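Local coordinates for protein cytochrome c552 (Thermochromatium tepidum, PDB 5ZE8) that carries five c-type hemes and probably passes electrons at low redox potential in a thermophilic purple sulfur photosynthetic bacterium, at residues 36-41 / 107-112; 72-77 / 413-418; 231-234 / 238-241. One frame throughout, in Å; residues are numbered along the deposited sequence.

How the interactions relate
The three contacts range from surface to partly buried, and their chemistry changes accordingly. Interaction 1, at the surface, is polar: charged and imidazole groups tie the N-terminal loop to the end of helix 105-109. Interaction 2, partly buried, is apolar, a leucine of helix 70-79 meeting the turn after helix 409-414, with no hydrogen bond between the segments. Interaction 3, also partly buried, is mostly backbone hydrogen bonding within one short hairpin. Interactions 2 and 3 touch the same heme c, and 231-234 / 238-241 lies within the long loop closed by 72-77 / 413-418; their centres are about 20 Å apart. Interaction 1 has its centre 26 to 27 Å from the centres of both.

Interaction 1. Residues 36-41 / 107-112; sequences PIHRVS and AARDQT
His38 and Arg39 meet Arg109 and Asp110 in a polar surface contact, joining the 3-10 segment 37-39 of the N-terminal loop to the C-terminal end of helix 105-109. A Schellman motif closes that helix, with Gln111 at positive phi; Asp110, just past the helix, is the first to leave helical phi/psi. The Asp110 carboxylate binds two successive residues of the 3-10 segment, His38 and Arg39. His38 NE2 donates to OD1 of Asp110 at 2.7 Å on the syn side, with the oxygen near the imidazole plane. Arg39 NE makes a salt bridge to Asp110 OD2 at 2.8 Å, nearly straight at 170°, but from above the carboxylate plane; Tyr121 OH is a second partner of OD2. The Arg109 guanidinium lies flat on the His38 ring, planes 8° apart and centres 4.3 Å apart, and is itself held by Thr132 and Ser156. A leucine in place of His38 would probably leave Asp110 OD1 without its short bond and the Arg109 guanidinium without its flat partner. With CG anti to the backbone N (chi1 -173°) and the chain extended, Arg109 lays CD over the middle of the imidazole, 3.8 Å from the His38 ring centroid.

Interaction 2. Residues 72-77 / 413-418; sequences HGLFYQ and EKFTQL. With HEC (heme c), chain C.
Leu74 of helix 70-79 meets Phe415 and Leu418 entirely through apolar contacts. The closest is Leu74 CD1 to Phe415 CD1, at 3.5 Å, and the same methyl reaches Leu418 CD2 at 3.9 Å, so one branch of the leucine bridges both partners. The other branch makes a CH-pi contact: CD2 sits over a face of the Phe415 ring, 4.0 Å from the centroid and 21° off the normal. With its CG anti to the backbone N (chi1 -170°) and chi2 extended as well, Leu74 stretches away from its helix to bring both methyls to the phenylalanine. Across the ring, CG of Lys414 covers the opposite face, so Phe415 is sandwiched between two aliphatic groups.

The two partners are the first and last residues of a type I beta turn, Phe415 to Leu418, which follows helix 409-414. In sequence that helix comes after strand 397-405 and before strand 426-434, which pair in the antiparallel sheet; the contact therefore joins this region to helix 70-79, which lies in the stretch of sequence matching the cytochrome c554 family and lines a heme pocket.

Heme contacts come from other residues of the same helix. His72 presents the edge of its imidazole to the porphyrin, ND1 lying 3.1 Å from the meso carbon CHB of the heme, while the ring also stacks with that of His103, and His72 also touches a second heme c. Phe75 CD1 comes within 3.4 Å of the heme methyl CMA, its ring also meeting that of Phe318. The backbone N of Tyr76 lies 3.8 Å from the methyl CMB of the heme.

Interaction 3. Residues 231-234 / 238-241; sequences QRDN and VPLC. With HEC (heme c), chain C.
Arg232 O takes two backbone donors across the hairpin, Leu240 N at 2.8 Å and Cys241 N at 3.2 Å, both in its carbonyl plane. In return Arg232 N donates to Cys241 O, which completes the hydrogen-bonded antiparallel pair Arg232-Cys241. Toward the turn, Asn234 N donates to Val238 O at 2.8 Å, and Val238 N binds back to the side chain, reaching Asn234 OD1 at 2.9 Å from 53° above the amide carbonyl plane. With CG set between its backbone N and carbonyl carbon (chi1 85°), Asn234 places the amide alongside Val238, where OD1 can accept that bond; its ND2 is spent on the carbonyls of Pro366 and Ala369.

Within 231-234, Gln231 NE2 gives an almost straight bond of 2.7 Å to Asp233 OD1, met through the syn lone pair. The Gln231 and Pro239 side chains run side by side, pointing the same way, and Lys245 of helix 243-250 touches both residues.

Packing takes over at Arg232. Its chain is extended from CG to NE and carries the guanidinium between two apolar surfaces: Leu240 CD1 lies over the centre of one face, 3.8 Å from Arg232 CZ, and the heme covers the opposite face. NH1 of Arg232 comes within 3.4 Å of CBB on the heme. Val238 and Leu240 also touch Leu356 of strand 351-357, and Pro239 O accepts from Tyr354 OH.

Leu240 and Cys241 both stand opposite Arg232, and the register shifts by one before the Asp233-Pro239 pair: a classic beta bulge in a two-stranded hairpin whose arginine forms part of a heme c pocket.

Interaction 1. Residues 36-41 / 107-112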
# COMPACT_ATOMS: atom_id res chain seq x y z
N PRO A 36 -17.88 21.73 -8.44
CA PRO A 36 -16.45 21.86 -8.17
C PRO A 36 -15.81 20.62 -8.68
O PRO A 36 -16.45 19.55 -8.70
CB PRO A 36 -16.36 21.92 -6.68
CG PRO A 36 -17.49 21.13 -6.18
CD PRO A 36 -18.58 21.27 -7.22
N ILE A 37 -14.58 20.82 -9.10
CA ILE A 37 -13.80 19.77 -9.71
C ILE A 37 -13.68 18.51 -8.87
O ILE A 37 -13.69 17.42 -9.38
CB ILE A 37 -12.44 20.34 -10.18
CG1 ILE A 37 -11.55 19.28 -10.83
CG2 ILE A 37 -11.62 20.81 -9.00
CD1 ILE A 37 -12.21 18.68 -12.04
N HIS A 38 -13.58 18.66 -7.55
CA HIS A 38 -13.41 17.46 -6.69
C HIS A 38 -14.62 16.61 -6.60
O HIS A 38 -14.57 15.50 -6.03
CB HIS A 38 -12.91 17.82 -5.29
CG HIS A 38 -13.90 18.49 -4.39
ND1 HIS A 38 -14.05 19.86 -4.39
CD2 HIS A 38 -14.73 18.01 -3.44
CE1 HIS A 38 -14.97 20.19 -3.49
NE2 HIS A 38 -15.39 19.08 -2.90
N ARG A 39 -15.77 17.10 -7.13
CA ARG A 39 -16.96 16.23 -7.15
C ARG A 39 -17.26 15.69 -8.56
O ARG A 39 -18.33 15.04 -8.78
CB ARG A 39 -18.19 16.98 -6.56
CG ARG A 39 -18.33 16.91 -5.03
CD ARG A 39 -19.73 17.39 -4.55
NE ARG A 39 -19.53 18.35 -3.43
CZ ARG A 39 -19.91 19.62 -3.36
NH1 ARG A 39 -20.66 20.25 -4.31
NH2 ARG A 39 -19.59 20.30 -2.27
N VAL A 40 -16.36 15.90 -9.50
CA VAL A 40 -16.45 15.32 -10.86
C VAL A 40 -16.09 13.82 -10.84
O VAL A 40 -14.99 13.41 -10.38
CB VAL A 40 -15.55 16.06 -11.84
CG1 VAL A 40 -15.54 15.31 -13.19
CG2 VAL A 40 -16.04 17.44 -12.05
N SER A 41 -17.01 12.98 -11.35
CA SER A 41 -16.82 11.53 -11.33
C SER A 41 -15.73 11.13 -12.28
O SER A 41 -15.60 11.62 -13.41
CB SER A 41 -18.10 10.81 -11.78
OG SER A 41 -17.89 9.41 -11.86
N ALA A 107 -14.74 13.02 0.29
CA ALA A 107 -15.73 13.09 1.42
C ALA A 107 -15.13 13.94 2.53
O ALA A 107 -15.80 14.81 3.02
CB ALA A 107 -16.09 11.71 1.91
N ALA A 108 -13.84 13.71 2.87
CA ALA A 108 -13.24 14.52 3.91
C ALA A 108 -13.20 15.99 3.43
O ALA A 108 -13.45 16.90 4.21
CB ALA A 108 -11.89 14.01 4.14
N ARG A 109 -12.98 16.23 2.14
CA ARG A 109 -12.92 17.63 1.64
C ARG A 109 -14.26 18.35 1.78
O ARG A 109 -14.26 19.58 2.01
CB ARG A 109 -12.48 17.65 0.18
CG ARG A 109 -12.22 19.03 -0.37
CD ARG A 109 -11.51 18.83 -1.63
NE ARG A 109 -11.20 20.08 -2.30
CZ ARG A 109 -10.45 20.15 -3.37
NH1 ARG A 109 -9.93 19.03 -3.90
NH2 ARG A 109 -10.24 21.39 -3.90
N ASP A 110 -15.34 17.60 1.77
CA ASP A 110 -16.69 18.12 1.93
C ASP A 110 -17.22 17.97 3.36
O ASP A 110 -18.41 18.27 3.65
CB ASP A 110 -17.64 17.39 0.94
CG ASP A 110 -17.51 17.90 -0.45
OD1 ASP A 110 -16.81 18.94 -0.65
OD2 ASP A 110 -17.99 17.19 -1.38
N GLN A 111 -16.35 17.58 4.32
CA GLN A 111 -16.78 17.37 5.74
C GLN A 111 -17.99 16.47 5.86
O GLN A 111 -18.94 16.78 6.64
CB GLN A 111 -17.01 18.72 6.50
CG GLN A 111 -16.85 18.67 8.04
CD GLN A 111 -15.44 18.52 8.55
OE1 GLN A 111 -15.28 18.11 9.73
NE2 GLN A 111 -14.45 18.87 7.79
N THR A 112 -17.98 15.33 5.18
CA THR A 112 -19.07 14.35 5.28
C THR A 112 -18.55 12.94 5.51
O THR A 112 -17.45 12.62 4.98
CB THR A 112 -19.96 14.38 4.04
OG1 THR A 112 -21.07 13.46 4.21
CG2 THR A 112 -19.26 14.02 2.78

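Interaction 2. Residues 72-77 / 413-418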
# COMPACT_ATOMS: atom_id res chain seq x y z
N HIS A 72 -10.49 -2.92 5.12
CA HIS A 72 -10.64 -1.59 5.67
C HIS A 72 -12.04 -1.41 6.25
O HIS A 72 -12.20 -0.77 7.30
CB HIS A 72 -10.40 -0.49 4.60
CG HIS A 72 -10.75 0.89 5.05
ND1 HIS A 72 -10.09 1.53 6.08
CD2 HIS A 72 -11.64 1.79 4.58
CE1 HIS A 72 -10.59 2.75 6.22
NE2 HIS A 72 -11.55 2.92 5.35
N GLY A 73 -13.04 -1.93 5.60
CA GLY A 73 -14.42 -1.74 6.11
C GLY A 73 -14.68 -2.32 7.44
O GLY A 73 -15.46 -1.74 8.25
N LEU A 74 -14.08 -3.47 7.72
CA LEU A 74 -14.27 -4.17 9.01
C LEU A 74 -13.66 -3.24 10.09
O LEU A 74 -14.25 -2.97 11.17
CB LEU A 74 -13.54 -5.53 8.98
CG LEU A 74 -13.80 -6.52 10.13
CD1 LEU A 74 -13.09 -7.84 9.81
CD2 LEU A 74 -13.46 -6.08 11.53
N PHE A 75 -12.43 -2.74 9.88
CA PHE A 75 -11.77 -1.89 10.86
C PHE A 75 -12.52 -0.54 10.99
O PHE A 75 -12.71 -0.03 12.09
CB PHE A 75 -10.32 -1.65 10.50
CG PHE A 75 -9.40 -2.78 10.78
CD1 PHE A 75 -9.32 -3.88 9.98
CD2 PHE A 75 -8.70 -2.76 12.00
CE1 PHE A 75 -8.42 -4.88 10.25
CE2 PHE A 75 -7.82 -3.77 12.27
CZ PHE A 75 -7.68 -4.80 11.39
N TYR A 76 -12.97 0.03 9.86
CA TYR A 76 -13.74 1.28 9.88
C TYR A 76 -15.04 1.14 10.70
O TYR A 76 -15.33 2.04 11.56
CB TYR A 76 -13.99 1.82 8.48
CG TYR A 76 -14.65 3.17 8.41
CD1 TYR A 76 -16.05 3.34 8.52
CD2 TYR A 76 -13.91 4.28 8.40
CE1 TYR A 76 -16.65 4.57 8.48
CE2 TYR A 76 -14.50 5.53 8.33
CZ TYR A 76 -15.85 5.67 8.32
OH TYR A 76 -16.39 6.92 8.30
N GLN A 77 -15.71 0.04 10.52
CA GLN A 77 -16.95 -0.20 11.29
C GLN A 77 -16.64 -0.29 12.77
O GLN A 77 -17.44 0.29 13.60
CB GLN A 77 -17.61 -1.49 10.81
CG GLN A 77 -19.01 -1.80 11.39
CD GLN A 77 -20.11 -0.80 11.08
OE1 GLN A 77 -20.47 -0.56 9.92
NE2 GLN A 77 -20.71 -0.25 12.13
N GLU A 413 -7.36 -15.49 12.04
CA GLU A 413 -8.08 -16.51 12.84
C GLU A 413 -9.38 -15.98 13.40
O GLU A 413 -10.40 -16.72 13.47
CB GLU A 413 -7.20 -17.04 13.95
CG GLU A 413 -6.14 -17.94 13.39
CD GLU A 413 -5.03 -18.21 14.36
OE1 GLU A 413 -5.32 -18.40 15.57
OE2 GLU A 413 -3.88 -18.26 13.91
N LYS A 414 -9.39 -14.72 13.75
CA LYS A 414 -10.57 -14.05 14.31
C LYS A 414 -11.62 -13.73 13.25
O LYS A 414 -12.79 -14.10 13.40
CB LYS A 414 -10.17 -12.82 15.12
CG LYS A 414 -11.35 -12.10 15.77
CD LYS A 414 -10.92 -11.25 16.96
CE LYS A 414 -11.97 -11.15 18.05
NZ LYS A 414 -13.10 -10.33 17.59
N PHE A 415 -11.24 -13.09 12.16
CA PHE A 415 -12.19 -12.56 11.19
C PHE A 415 -12.38 -13.45 10.00
O PHE A 415 -12.00 -13.18 8.87
CB PHE A 415 -11.80 -11.10 10.87
CG PHE A 415 -11.94 -10.19 12.10
CD1 PHE A 415 -13.22 -9.86 12.61
CD2 PHE A 415 -10.81 -9.74 12.79
CE1 PHE A 415 -13.37 -9.07 13.76
CE2 PHE A 415 -10.96 -8.93 13.94
CZ PHE A 415 -12.26 -8.63 14.45
N THR A 416 -13.05 -14.62 10.24
CA THR A 416 -13.07 -15.64 9.29
C THR A 416 -14.13 -15.46 8.23
O THR A 416 -14.14 -16.26 7.27
CB THR A 416 -13.35 -17.00 10.01
OG1 THR A 416 -14.53 -16.82 10.80
CG2 THR A 416 -12.18 -17.37 10.88
N GLN A 417 -14.96 -14.42 8.37
CA GLN A 417 -15.91 -14.04 7.32
C GLN A 417 -15.32 -13.19 6.22
O GLN A 417 -15.88 -13.17 5.11
CB GLN A 417 -17.19 -13.35 7.88
CG GLN A 417 -17.39 -11.80 7.69
CD GLN A 417 -18.87 -11.33 7.45
OE1 GLN A 417 -19.84 -12.07 7.71
NE2 GLN A 417 -19.04 -10.06 7.00
N LEU A 418 -14.15 -12.63 6.47
CA LEU A 418 -13.43 -12.01 5.34
C LEU A 418 -13.21 -13.01 4.18
O LEU A 418 -12.98 -14.19 4.38
CB LEU A 418 -12.11 -11.35 5.78
CG LEU A 418 -12.21 -10.21 6.81
CD1 LEU A 418 -10.84 -9.93 7.43
CD2 LEU A 418 -12.72 -8.94 6.12
FE HEC C . -5.74 3.11 6.39
CHA HEC C . -4.60 0.43 4.53
CHB HEC C . -7.80 1.00 8.09
CHC HEC C . -6.63 5.61 8.43
CHD HEC C . -3.69 5.21 4.71
NA HEC C . -6.14 1.18 6.39
C1A HEC C . -5.56 0.20 5.51
C2A HEC C . -5.95 -1.12 5.90
C3A HEC C . -6.82 -0.98 6.91
C4A HEC C . -6.91 0.41 7.20
CMA HEC C . -7.52 -2.05 7.68
CAA HEC C . -5.62 -2.39 5.20
CBA HEC C . -6.57 -2.51 3.98
CGA HEC C . -6.40 -3.69 3.08
O1A HEC C . -7.19 -3.95 2.10
O2A HEC C . -5.43 -4.51 3.23
NB HEC C . -7.07 3.26 7.93
C1B HEC C . -7.85 2.32 8.42
C2B HEC C . -8.72 2.90 9.39
C3B HEC C . -8.40 4.21 9.59
C4B HEC C . -7.29 4.42 8.63
CMB HEC C . -9.77 2.12 10.11
CAB HEC C . -8.93 5.22 10.51
CBB HEC C . -9.13 4.83 11.85
NC HEC C . -5.24 5.02 6.55
C1C HEC C . -5.66 5.96 7.53
C2C HEC C . -5.04 7.22 7.35
C3C HEC C . -4.24 7.13 6.24
C4C HEC C . -4.40 5.75 5.76
CMC HEC C . -5.30 8.43 8.17
CAC HEC C . -3.38 8.16 5.62
CBC HEC C . -2.44 8.77 6.49
ND HEC C . -4.49 2.89 4.91
C1D HEC C . -3.74 3.84 4.30
C2D HEC C . -2.90 3.31 3.26
C3D HEC C . -3.10 1.99 3.25
C4D HEC C . -4.10 1.72 4.29
CMD HEC C . -1.94 4.10 2.44
CAD HEC C . -2.46 0.96 2.31
CBD HEC C . -1.29 0.43 3.07
CGD HEC C . -0.53 -0.69 2.34
O1D HEC C . -0.72 -0.95 1.18
O2D HEC C . 0.29 -1.41 2.99

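Interaction 3. Residues 231-234 / 238-241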
# COMPACT_ATOMS: atom_id res chain seq x y z
N GLN A 231 3.33 8.40 6.84
CA GLN A 231 3.32 7.91 8.24
C GLN A 231 1.91 7.95 8.76
O GLN A 231 1.13 8.76 8.29
CB GLN A 231 4.28 8.72 9.12
CG GLN A 231 4.58 8.10 10.46
CD GLN A 231 5.83 8.61 11.21
OE1 GLN A 231 6.87 8.93 10.62
NE2 GLN A 231 5.72 8.62 12.53
N ARG A 232 1.57 7.01 9.64
CA ARG A 232 0.42 7.21 10.48
C ARG A 232 0.72 6.68 11.81
O ARG A 232 1.27 5.57 11.90
CB ARG A 232 -0.79 6.47 9.84
CG ARG A 232 -1.93 6.31 10.85
CD ARG A 232 -3.21 5.76 10.28
NE ARG A 232 -4.21 5.56 11.34
CZ ARG A 232 -4.91 4.44 11.54
NH1 ARG A 232 -5.78 4.43 12.53
NH2 ARG A 232 -4.73 3.33 10.81
N ASP A 233 0.38 7.47 12.85
CA ASP A 233 0.70 7.10 14.23
C ASP A 233 -0.56 6.80 14.98
O ASP A 233 -1.67 7.22 14.61
CB ASP A 233 1.37 8.23 14.96
CG ASP A 233 2.77 8.55 14.48
OD1 ASP A 233 3.38 7.86 13.66
OD2 ASP A 233 3.31 9.58 15.01
N ASN A 234 -0.38 6.00 16.03
CA ASN A 234 -1.46 5.79 16.97
C ASN A 234 -1.54 7.02 17.89
O ASN A 234 -0.79 7.99 17.73
CB ASN A 234 -1.32 4.41 17.64
CG ASN A 234 -0.40 4.41 18.84
OD1 ASN A 234 0.21 5.41 19.18
ND2 ASN A 234 -0.31 3.26 19.49
N VAL A 238 2.92 6.18 18.35
CA VAL A 238 3.68 5.04 17.90
C VAL A 238 3.41 4.85 16.42
O VAL A 238 2.23 4.86 16.02
CB VAL A 238 3.28 3.78 18.62
CG1 VAL A 238 4.22 2.67 18.18
CG2 VAL A 238 3.47 4.00 20.12
N PRO A 239 4.47 4.66 15.60
CA PRO A 239 4.10 4.48 14.21
C PRO A 239 3.31 3.20 13.97
O PRO A 239 3.64 2.11 14.50
CB PRO A 239 5.46 4.40 13.48
CG PRO A 239 6.41 5.04 14.37
CD PRO A 239 5.93 4.82 15.78
N LEU A 240 2.29 3.31 13.13
CA LEU A 240 1.55 2.15 12.61
C LEU A 240 2.05 1.84 11.19
O LEU A 240 2.46 0.71 10.84
CB LEU A 240 0.04 2.45 12.58
CG LEU A 240 -0.57 2.76 13.94
CD1 LEU A 240 -1.93 3.40 13.71
CD2 LEU A 240 -0.72 1.44 14.69
N CYS A 241 2.07 2.88 10.36
CA CYS A 241 2.56 2.85 8.93
C CYS A 241 3.73 3.82 8.87
O CYS A 241 3.66 4.92 9.43
CB CYS A 241 1.52 3.33 7.89
SG CYS A 241 2.26 4.19 6.41
FE HEC C . -5.74 3.11 6.39
CHA HEC C . -4.60 0.43 4.53
CHB HEC C . -7.80 1.00 8.09
CHC HEC C . -6.63 5.61 8.43
CHD HEC C . -3.69 5.21 4.71
NA HEC C . -6.14 1.18 6.39
C1A HEC C . -5.56 0.20 5.51
C2A HEC C . -5.95 -1.12 5.90
C3A HEC C . -6.82 -0.98 6.91
C4A HEC C . -6.91 0.41 7.20
CMA HEC C . -7.52 -2.05 7.68
CAA HEC C . -5.62 -2.39 5.20
CBA HEC C . -6.57 -2.51 3.98
CGA HEC C . -6.40 -3.69 3.08
O1A HEC C . -7.19 -3.95 2.10
O2A HEC C . -5.43 -4.51 3.23
NB HEC C . -7.07 3.26 7.93
C1B HEC C . -7.85 2.32 8.42
C2B HEC C . -8.72 2.90 9.39
C3B HEC C . -8.40 4.21 9.59
C4B HEC C . -7.29 4.42 8.63
CMB HEC C . -9.77 2.12 10.11
CAB HEC C . -8.93 5.22 10.51
CBB HEC C . -9.13 4.83 11.85
NC HEC C . -5.24 5.02 6.55
C1C HEC C . -5.66 5.96 7.53
C2C HEC C . -5.04 7.22 7.35
C3C HEC C . -4.24 7.13 6.24
C4C HEC C . -4.40 5.75 5.76
CMC HEC C . -5.30 8.43 8.17
CAC HEC C . -3.38 8.16 5.62
CBC HEC C . -2.44 8.77 6.49
ND HEC C . -4.49 2.89 4.91
C1D HEC C . -3.74 3.84 4.30
C2D HEC C . -2.90 3.31 3.26
C3D HEC C . -3.10 1.99 3.25
C4D HEC C . -4.10 1.72 4.29
CMD HEC C . -1.94 4.10 2.44
CAD HEC C . -2.46 0.96 2.31
CBD HEC C . -1.29 0.43 3.07
CGD HEC C . -0.53 -0.69 2.34
O1D HEC C . -0.72 -0.95 1.18
O2D HEC C . 0.29 -1.41 2.99